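Local coordinates for hypothetical protein BSU32300 (Bacillus subtilis subsp. subtilis str. 168, PDB 1YLM) that probably acts as the RNA-cleaving toxin of a putative type VII toxin-antitoxin pair and is probably neutralised by its cognate antitoxin, at residues Y2-R6 and L137-F143; G53-I57 and I71-L75; E88-L92 and A117-L122. One frame throughout, in Å; residues are numbered along the deposited sequence.

How the contacts relate
All three contacts tie parts of one all-helical HepT-like fold, but they lie at different depths. Contact 1 is a surface contact that joins the two chain ends, and it relies on backbone carbonyls gripped by an arginine. Contact 2 is buried and largely apolar, with no hydrogen bond between helices 32-59 and 71-77. Contact 3 is partly buried and mixes a leucine cluster with a histidine-carboxylate bond, between helix 83-93 and the start of helix 119-137. Contacts 2 and 3 touch through a D73-K90 salt bridge and M72 packing, whereas contacts 1 and 3 lie on opposite sides of the chain's centre, about 27 Å apart between centres.

Contact 1 of 3, residues Y2-R6 and L137-F143; sequences YFVDR and LGPVSAF
R6, F143 and L137 carry this meeting of the two chain termini of an all-helical HepT-like protein, in which the N-terminal lead-in to helix 6-23 packs against the C-terminal tail that leaves helix 119-137. R6 does most of the work. Its CG lies anti to the backbone N (chi1 -169°) and the chain runs extended to NE, which carries the guanidinium into the loop of residues 138-141. There NH1 and NH2 both donate to G138 O, at 2.7 Å from NH1, while NH1 also reaches S141 O at 2.8 Å, close to straight at 159°. Both oxygens lie in the guanidinium plane, so three bonds fix the rotation of the group; a salt bridge from NE to E10 adds a further hold. G138, with positive phi, is where the chain leaves the helix.

Closer to the chain ends, V4 N donates to A142 O at 3.1 Å. L137 reaches V4 with its CD1, 3.8 Å from V4 CB, and F60 covers both residues. The F143 ring presents one face to F3, and A142 CB lies over the opposite face. The two phenylalanine rings are inclined at 58°, with F3 CD2 3.4 Å from F143 CD1. Within the tail, F143 N donates to S141 OG, an ST turn. Beside it, F143 CA makes a CA-H...O contact with Y2 O at 3.2 Å.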
loop_
_atom_site.group_PDB
_atom_site.type_symbol
_atom_site.label_atom_id
_atom_site.label_comp_id
_atom_site.label_asym_id
_atom_site.label_seq_id
_atom_site.Cartn_x
_atom_site.Cartn_y
_atom_site.Cartn_z
ATOM N N TYR A 2 2.134 -32.225 -3.034
ATOM C CA TYR A 2 1.993 -30.792 -2.772
ATOM C C TYR A 2 3.354 -30.119 -2.743
ATOM O O TYR A 2 4.257 -30.558 -2.022
ATOM C CB TYR A 2 1.328 -30.546 -1.427
ATOM C CG TYR A 2 -0.032 -31.155 -1.279
ATOM C CD1 TYR A 2 -1.047 -30.879 -2.200
ATOM C CD2 TYR A 2 -0.323 -31.974 -0.198
ATOM C CE1 TYR A 2 -2.317 -31.441 -2.064
ATOM C CE2 TYR A 2 -1.597 -32.532 -0.040
ATOM C CZ TYR A 2 -2.579 -32.271 -0.982
ATOM O OH TYR A 2 -3.842 -32.816 -0.833
ATOM N N PHE A 3 3.474 -29.060 -3.527
ATOM C CA PHE A 3 4.651 -28.202 -3.524
ATOM C C PHE A 3 4.212 -26.849 -2.971
ATOM O O PHE A 3 3.586 -26.035 -3.661
ATOM C CB PHE A 3 5.252 -28.078 -4.924
ATOM C CG PHE A 3 5.652 -29.410 -5.530
ATOM C CD1 PHE A 3 4.724 -30.173 -6.243
ATOM C CD2 PHE A 3 6.948 -29.909 -5.368
ATOM C CE1 PHE A 3 5.082 -31.416 -6.800
ATOM C CE2 PHE A 3 7.318 -31.153 -5.916
ATOM C CZ PHE A 3 6.373 -31.905 -6.632
ATOM N N VAL A 4 4.529 -26.647 -1.701
ATOM C CA VAL A 4 4.070 -25.495 -0.948
ATOM C C VAL A 4 5.261 -24.572 -0.702
ATOM O O VAL A 4 6.328 -25.035 -0.285
ATOM C CB VAL A 4 3.403 -25.948 0.393
ATOM C CG1 VAL A 4 2.829 -24.755 1.180
ATOM C CG2 VAL A 4 2.289 -26.977 0.120
ATOM N N ASP A 5 5.087 -23.274 -0.959
ATOM C CA ASP A 5 6.160 -22.305 -0.710
ATOM C C ASP A 5 6.264 -22.000 0.789
ATOM O O ASP A 5 5.930 -20.914 1.278
ATOM C CB ASP A 5 6.002 -21.046 -1.554
ATOM C CG ASP A 5 7.291 -20.205 -1.602
ATOM O OD1 ASP A 5 8.229 -20.410 -0.779
ATOM O OD2 ASP A 5 7.352 -19.320 -2.467
ATOM N N ARG A 6 6.720 -22.998 1.524
ATOM C CA ARG A 6 6.625 -22.960 2.966
ATOM C C ARG A 6 7.519 -21.885 3.573
ATOM O O ARG A 6 7.142 -21.258 4.566
ATOM C CB ARG A 6 6.966 -24.338 3.559
ATOM C CG ARG A 6 6.619 -24.447 5.048
ATOM C CD ARG A 6 6.810 -25.888 5.578
ATOM N NE ARG A 6 6.341 -25.987 6.958
ATOM C CZ ARG A 6 6.075 -27.128 7.591
ATOM N NH1 ARG A 6 6.238 -28.302 6.979
ATOM N NH2 ARG A 6 5.643 -27.093 8.845
ATOM N N LEU A 137 2.176 -31.448 5.863
ATOM C CA LEU A 137 3.541 -31.569 5.344
ATOM C C LEU A 137 4.527 -32.089 6.392
ATOM O O LEU A 137 5.674 -32.419 6.072
ATOM C CB LEU A 137 4.036 -30.207 4.819
ATOM C CG LEU A 137 3.127 -29.436 3.854
ATOM C CD1 LEU A 137 3.715 -28.075 3.564
ATOM C CD2 LEU A 137 2.893 -30.207 2.564
ATOM N N GLY A 138 4.090 -32.144 7.642
ATOM C CA GLY A 138 4.985 -32.499 8.732
ATOM C C GLY A 138 5.769 -31.302 9.254
ATOM O O GLY A 138 5.519 -30.150 8.861
ATOM N N PRO A 139 6.736 -31.563 10.143
ATOM C CA PRO A 139 7.409 -30.506 10.895
ATOM C C PRO A 139 8.456 -29.678 10.126
ATOM O O PRO A 139 8.876 -28.619 10.612
ATOM C CB PRO A 139 8.075 -31.263 12.058
ATOM C CG PRO A 139 8.160 -32.703 11.604
ATOM C CD PRO A 139 7.225 -32.919 10.477
ATOM N N VAL A 140 8.885 -30.146 8.956
ATOM C CA VAL A 140 10.118 -29.619 8.357
ATOM C C VAL A 140 10.020 -29.236 6.884
ATOM O O VAL A 140 10.534 -28.184 6.471
ATOM C CB VAL A 140 11.321 -30.608 8.603
ATOM C CG1 VAL A 140 12.553 -30.157 7.894
ATOM C CG2 VAL A 140 11.587 -30.767 10.107
ATOM N N SER A 141 9.370 -30.080 6.088
ATOM C CA SER A 141 9.462 -29.995 4.626
ATOM C C SER A 141 8.380 -29.142 3.968
ATOM O O SER A 141 7.266 -29.020 4.481
ATOM C CB SER A 141 9.474 -31.407 4.000
ATOM O OG SER A 141 9.499 -31.368 2.566
ATOM N N ALA A 142 8.738 -28.571 2.821
ATOM C CA ALA A 142 7.810 -27.817 1.977
ATOM C C ALA A 142 6.984 -28.735 1.072
ATOM O O ALA A 142 6.013 -28.273 0.472
ATOM C CB ALA A 142 8.568 -26.812 1.127
ATOM N N PHE A 143 7.381 -30.014 0.944
ATOM C CA PHE A 143 6.690 -30.928 0.023
ATOM C C PHE A 143 6.083 -32.167 0.705
ATOM O O PHE A 143 6.653 -32.668 1.687
ATOM C CB PHE A 143 7.609 -31.373 -1.134
ATOM C CG PHE A 143 8.396 -30.249 -1.768
ATOM C CD1 PHE A 143 7.771 -29.095 -2.212
ATOM C CD2 PHE A 143 9.768 -30.350 -1.920
ATOM C CE1 PHE A 143 8.505 -28.059 -2.800
ATOM C CE2 PHE A 143 10.499 -29.326 -2.510
ATOM C CZ PHE A 143 9.865 -28.187 -2.956
#

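Contact 2 of 3, residues G53-I57 and I71-L75; sequences GNDMI and IMDIL
Helices 53-57 and 71-75 pass with their axes 10.0 Å apart and cross at 48°, and G53 and I71 have the nearest CA atoms, 6.1 Å apart. The absence of a side chain on G53 lets two branches rest on its backbone: I71 CG2 lies 3.7 Å from G53 CA, and L75 CD1 lies 3.9 Å from the same atom. I71 also turns its other branch toward N54. With CG1 anti to the carbonyl carbon (chi1 -67°), I71 sends CD1 against the amide of N54, 3.4 Å from ND2, and the two side chains cross at about a right angle.

One turn further on, I57 meets I74, again nearly at right angles, with I57 CG1 3.8 Å from I74 CG2. L75 CD2 completes the apolar layer against M56 CB at 4.1 Å, while the side chain of M56, a selenomethionine, leads away and touches I129 and L133 of helix 119-137. This aliphatic helix-helix packing, centred on I57 and I71, joins the long helix 32-59 to the short helix 71-77 within the HepT-like fold, with I71 about 9 Å, side chain to side chain, from R96, the active-site residue inferred by similarity.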
loop_
_atom_site.group_PDB
_atom_site.type_symbol
_atom_site.label_atom_id
_atom_site.label_comp_id
_atom_site.label_asym_id
_atom_site.label_seq_id
_atom_site.Cartn_x
_atom_site.Cartn_y
_atom_site.Cartn_z
ATOM N N GLY A 53 -2.826 -16.819 2.082
ATOM C CA GLY A 53 -3.986 -17.532 1.520
ATOM C C GLY A 53 -3.757 -18.012 0.095
ATOM O O GLY A 53 -3.995 -19.198 -0.210
ATOM N N ASN A 54 -3.294 -17.116 -0.780
ATOM C CA ASN A 54 -2.927 -17.503 -2.154
ATOM C C ASN A 54 -1.886 -18.614 -2.183
ATOM O O ASN A 54 -2.011 -19.557 -2.959
ATOM C CB ASN A 54 -2.400 -16.321 -2.986
ATOM C CG ASN A 54 -3.508 -15.451 -3.564
ATOM O OD1 ASN A 54 -3.354 -14.225 -3.649
ATOM N ND2 ASN A 54 -4.610 -16.064 -3.972
ATOM N N ASP A 55 -0.836 -18.490 -1.369
ATOM C CA ASP A 55 0.229 -19.511 -1.339
ATOM C C ASP A 55 -0.317 -20.867 -0.869
ATOM O O ASP A 55 0.043 -21.923 -1.407
ATOM C CB ASP A 55 1.404 -19.048 -0.459
ATOM C CG ASP A 55 2.166 -17.880 -1.069
ATOM O OD1 ASP A 55 2.055 -17.675 -2.301
ATOM O OD2 ASP A 55 2.865 -17.163 -0.321
HETATM N N MSE A 56 -1.189 -20.832 0.129
HETATM C CA MSE A 56 -1.881 -22.044 0.617
HETATM C C MSE A 56 -2.693 -22.708 -0.508
HETATM O O MSE A 56 -2.606 -23.905 -0.768
HETATM C CB MSE A 56 -2.851 -21.680 1.749
HETATM C CG MSE A 56 -2.235 -21.276 3.068
HETATM SE SE MSE A 56 -1.770 -22.740 4.042
HETATM C CE MSE A 56 -0.411 -22.763 3.739
ATOM N N ILE A 57 -3.504 -21.896 -1.168
ATOM C CA ILE A 57 -4.405 -22.370 -2.211
ATOM C C ILE A 57 -3.611 -22.968 -3.379
ATOM O O ILE A 57 -3.888 -24.097 -3.817
ATOM C CB ILE A 57 -5.315 -21.190 -2.670
ATOM C CG1 ILE A 57 -6.384 -20.906 -1.610
ATOM C CG2 ILE A 57 -5.936 -21.459 -4.047
ATOM C CD1 ILE A 57 -7.176 -19.591 -1.861
ATOM N N ILE A 71 -10.598 -15.620 -1.401
ATOM C CA ILE A 71 -9.565 -16.366 -0.669
ATOM C C ILE A 71 -10.030 -16.954 0.666
ATOM O O ILE A 71 -9.808 -18.145 0.937
ATOM C CB ILE A 71 -8.278 -15.502 -0.512
ATOM C CG1 ILE A 71 -7.653 -15.278 -1.888
ATOM C CG2 ILE A 71 -7.277 -16.166 0.430
ATOM C CD1 ILE A 71 -6.582 -14.209 -1.956
HETATM N N MSE A 72 -10.695 -16.143 1.493
HETATM C CA MSE A 72 -11.059 -16.586 2.847
HETATM C C MSE A 72 -12.094 -17.685 2.813
HETATM O O MSE A 72 -12.029 -18.633 3.589
HETATM C CB MSE A 72 -11.576 -15.429 3.710
HETATM C CG MSE A 72 -10.530 -14.373 4.021
HETATM SE SE MSE A 72 -8.891 -15.050 4.918
HETATM C CE MSE A 72 -9.728 -16.421 6.027
ATOM N N ASP A 73 -13.053 -17.537 1.908
ATOM C CA ASP A 73 -14.102 -18.523 1.711
ATOM C C ASP A 73 -13.516 -19.891 1.363
ATOM O O ASP A 73 -13.980 -20.910 1.848
ATOM C CB ASP A 73 -15.068 -18.042 0.624
ATOM C CG ASP A 73 -15.942 -16.871 1.093
ATOM O OD1 ASP A 73 -16.126 -16.717 2.324
ATOM O OD2 ASP A 73 -16.424 -16.108 0.223
ATOM N N ILE A 74 -12.470 -19.898 0.554
ATOM C CA ILE A 74 -11.804 -21.155 0.181
ATOM C C ILE A 74 -11.068 -21.774 1.383
ATOM O O ILE A 74 -11.194 -22.978 1.649
ATOM C CB ILE A 74 -10.887 -20.956 -1.053
ATOM C CG1 ILE A 74 -11.738 -20.654 -2.305
ATOM C CG2 ILE A 74 -9.988 -22.202 -1.256
ATOM C CD1 ILE A 74 -11.008 -19.821 -3.354
ATOM N N LEU A 75 -10.364 -20.940 2.150
ATOM C CA LEU A 75 -9.709 -21.397 3.388
ATOM C C LEU A 75 -10.712 -21.947 4.405
ATOM O O LEU A 75 -10.417 -22.903 5.130
ATOM C CB LEU A 75 -8.877 -20.262 4.012
ATOM C CG LEU A 75 -7.697 -19.790 3.152
ATOM C CD1 LEU A 75 -6.925 -18.636 3.830
ATOM C CD2 LEU A 75 -6.738 -20.940 2.835
#

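Contact 3 of 3, residues E88-L92 and A117-L122; sequences ELKKL and AHQTAL
E88 and H118 meet through a hydrogen bond of 2.8 Å from H118 ND1 to E88 OE1, close to straight at 161°. The oxygen lies near the imidazole plane and accepts through its anti lone pair, although the carboxylate itself is turned 59° from the ring. E88 O sits over the centre of one ring face and A117 CB over the other, so the ring lies between the E88 carbonyl and A117 of its own segment. K91 CB and CD pack near H118 NE2, CB 3.6 Å away, the two side chains crossing at about a right angle.

A water carries the polar link onward: it donates to E88 OE1 at 2.6 Å and accepts from A121 N at 3.0 Å. Deeper in the protein, L122 CD2 packs 3.6 Å from L89 CD2 and 3.8 Å from L92 CD2, and A121 CB lies 4.0 Å from L89 CD2. L92 swings to this site with CG anti to the backbone N (chi1 176°), where L111, L114 and I115 of helix 108-117 also bear on it. H118 lies where helix 108-117 ends and at the N-cap position of helix 119-137, so the contact ties helix 83-93 to a helix junction in this HepT-like bundle.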
loop_
_atom_site.group_PDB
_atom_site.type_symbol
_atom_site.label_atom_id
_atom_site.label_comp_id
_atom_site.label_asym_id
_atom_site.label_seq_id
_atom_site.Cartn_x
_atom_site.Cartn_y
_atom_site.Cartn_z
ATOM N N GLU A 88 -14.825 -12.806 10.047
ATOM C CA GLU A 88 -14.131 -11.721 10.749
ATOM C C GLU A 88 -12.975 -11.169 9.924
ATOM O O GLU A 88 -12.850 -9.958 9.745
ATOM C CB GLU A 88 -13.619 -12.196 12.098
ATOM C CG GLU A 88 -14.710 -12.298 13.163
ATOM C CD GLU A 88 -14.145 -12.316 14.556
ATOM O OE1 GLU A 88 -13.539 -11.302 14.966
ATOM O OE2 GLU A 88 -14.307 -13.336 15.253
ATOM N N LEU A 89 -12.134 -12.065 9.406
ATOM C CA LEU A 89 -10.994 -11.635 8.590
ATOM C C LEU A 89 -11.456 -10.939 7.312
ATOM O O LEU A 89 -10.854 -9.955 6.892
ATOM C CB LEU A 89 -10.032 -12.796 8.315
ATOM C CG LEU A 89 -9.358 -13.373 9.583
ATOM C CD1 LEU A 89 -8.420 -14.529 9.253
ATOM C CD2 LEU A 89 -8.621 -12.347 10.419
ATOM N N LYS A 90 -12.555 -11.407 6.728
ATOM C CA LYS A 90 -13.134 -10.743 5.562
ATOM C C LYS A 90 -13.476 -9.268 5.832
ATOM O O LYS A 90 -13.335 -8.424 4.948
ATOM C CB LYS A 90 -14.387 -11.472 5.078
ATOM C CG LYS A 90 -14.126 -12.761 4.277
ATOM C CD LYS A 90 -15.413 -13.598 4.180
ATOM C CE LYS A 90 -16.116 -13.370 2.878
ATOM N NZ LYS A 90 -17.347 -14.221 2.797
ATOM N N LYS A 91 -13.940 -8.967 7.041
ATOM C CA LYS A 91 -14.336 -7.590 7.385
ATOM C C LYS A 91 -13.135 -6.641 7.390
ATOM O O LYS A 91 -13.263 -5.483 6.972
ATOM C CB LYS A 91 -15.074 -7.548 8.731
ATOM C CG LYS A 91 -16.434 -8.260 8.700
ATOM C CD LYS A 91 -17.051 -8.361 10.104
ATOM C CE LYS A 91 -18.432 -9.083 10.054
ATOM N NZ LYS A 91 -19.306 -8.565 8.981
ATOM N N LEU A 92 -11.973 -7.137 7.829
ATOM C CA LEU A 92 -10.734 -6.354 7.736
ATOM C C LEU A 92 -10.286 -6.223 6.292
ATOM O O LEU A 92 -9.905 -5.136 5.842
ATOM C CB LEU A 92 -9.588 -6.964 8.561
ATOM C CG LEU A 92 -8.236 -6.226 8.413
ATOM C CD1 LEU A 92 -8.291 -4.753 8.881
ATOM C CD2 LEU A 92 -7.143 -6.976 9.165
ATOM N N ALA A 117 -11.537 -5.042 16.877
ATOM C CA ALA A 117 -12.719 -5.904 16.884
ATOM C C ALA A 117 -12.399 -7.343 16.474
ATOM O O ALA A 117 -13.085 -8.272 16.888
ATOM C CB ALA A 117 -13.784 -5.330 15.976
ATOM N N HIS A 118 -11.381 -7.518 15.635
ATOM C CA HIS A 118 -11.039 -8.846 15.111
ATOM C C HIS A 118 -9.655 -9.293 15.542
ATOM O O HIS A 118 -9.039 -10.126 14.890
ATOM C CB HIS A 118 -11.206 -8.864 13.583
ATOM C CG HIS A 118 -12.546 -8.356 13.131
ATOM N ND1 HIS A 118 -13.733 -8.911 13.566
ATOM C CD2 HIS A 118 -12.889 -7.318 12.331
ATOM C CE1 HIS A 118 -14.749 -8.258 13.026
ATOM N NE2 HIS A 118 -14.266 -7.283 12.276
ATOM N N GLN A 119 -9.176 -8.759 16.666
ATOM C CA GLN A 119 -7.805 -9.010 17.079
ATOM C C GLN A 119 -7.561 -10.491 17.410
ATOM O O GLN A 119 -6.522 -11.037 17.049
ATOM C CB GLN A 119 -7.402 -8.088 18.237
ATOM C CG GLN A 119 -5.901 -8.102 18.517
ATOM C CD GLN A 119 -5.460 -7.020 19.470
ATOM O OE1 GLN A 119 -6.136 -6.012 19.633
ATOM N NE2 GLN A 119 -4.308 -7.221 20.100
ATOM N N THR A 120 -8.525 -11.151 18.054
ATOM C CA THR A 120 -8.373 -12.580 18.364
ATOM C C THR A 120 -8.232 -13.464 17.099
ATOM O O THR A 120 -7.333 -14.314 17.038
ATOM C CB THR A 120 -9.508 -13.108 19.284
ATOM O OG1 THR A 120 -9.476 -12.401 20.538
ATOM C CG2 THR A 120 -9.318 -14.593 19.571
ATOM N N ALA A 121 -9.106 -13.266 16.110
ATOM C CA ALA A 121 -9.008 -13.971 14.821
ATOM C C ALA A 121 -7.669 -13.650 14.138
ATOM O O ALA A 121 -7.013 -14.534 13.570
ATOM C CB ALA A 121 -10.160 -13.620 13.916
ATOM N N LEU A 122 -7.242 -12.394 14.221
ATOM C CA LEU A 122 -5.922 -12.028 13.685
ATOM C C LEU A 122 -4.772 -12.791 14.357
ATOM O O LEU A 122 -3.941 -13.397 13.673
ATOM C CB LEU A 122 -5.705 -10.509 13.747
ATOM C CG LEU A 122 -6.560 -9.696 12.765
ATOM C CD1 LEU A 122 -6.506 -8.215 13.094
ATOM C CD2 LEU A 122 -6.120 -9.947 11.312
HETATM O O HOH W 1 -11.770 -11.964 16.813
#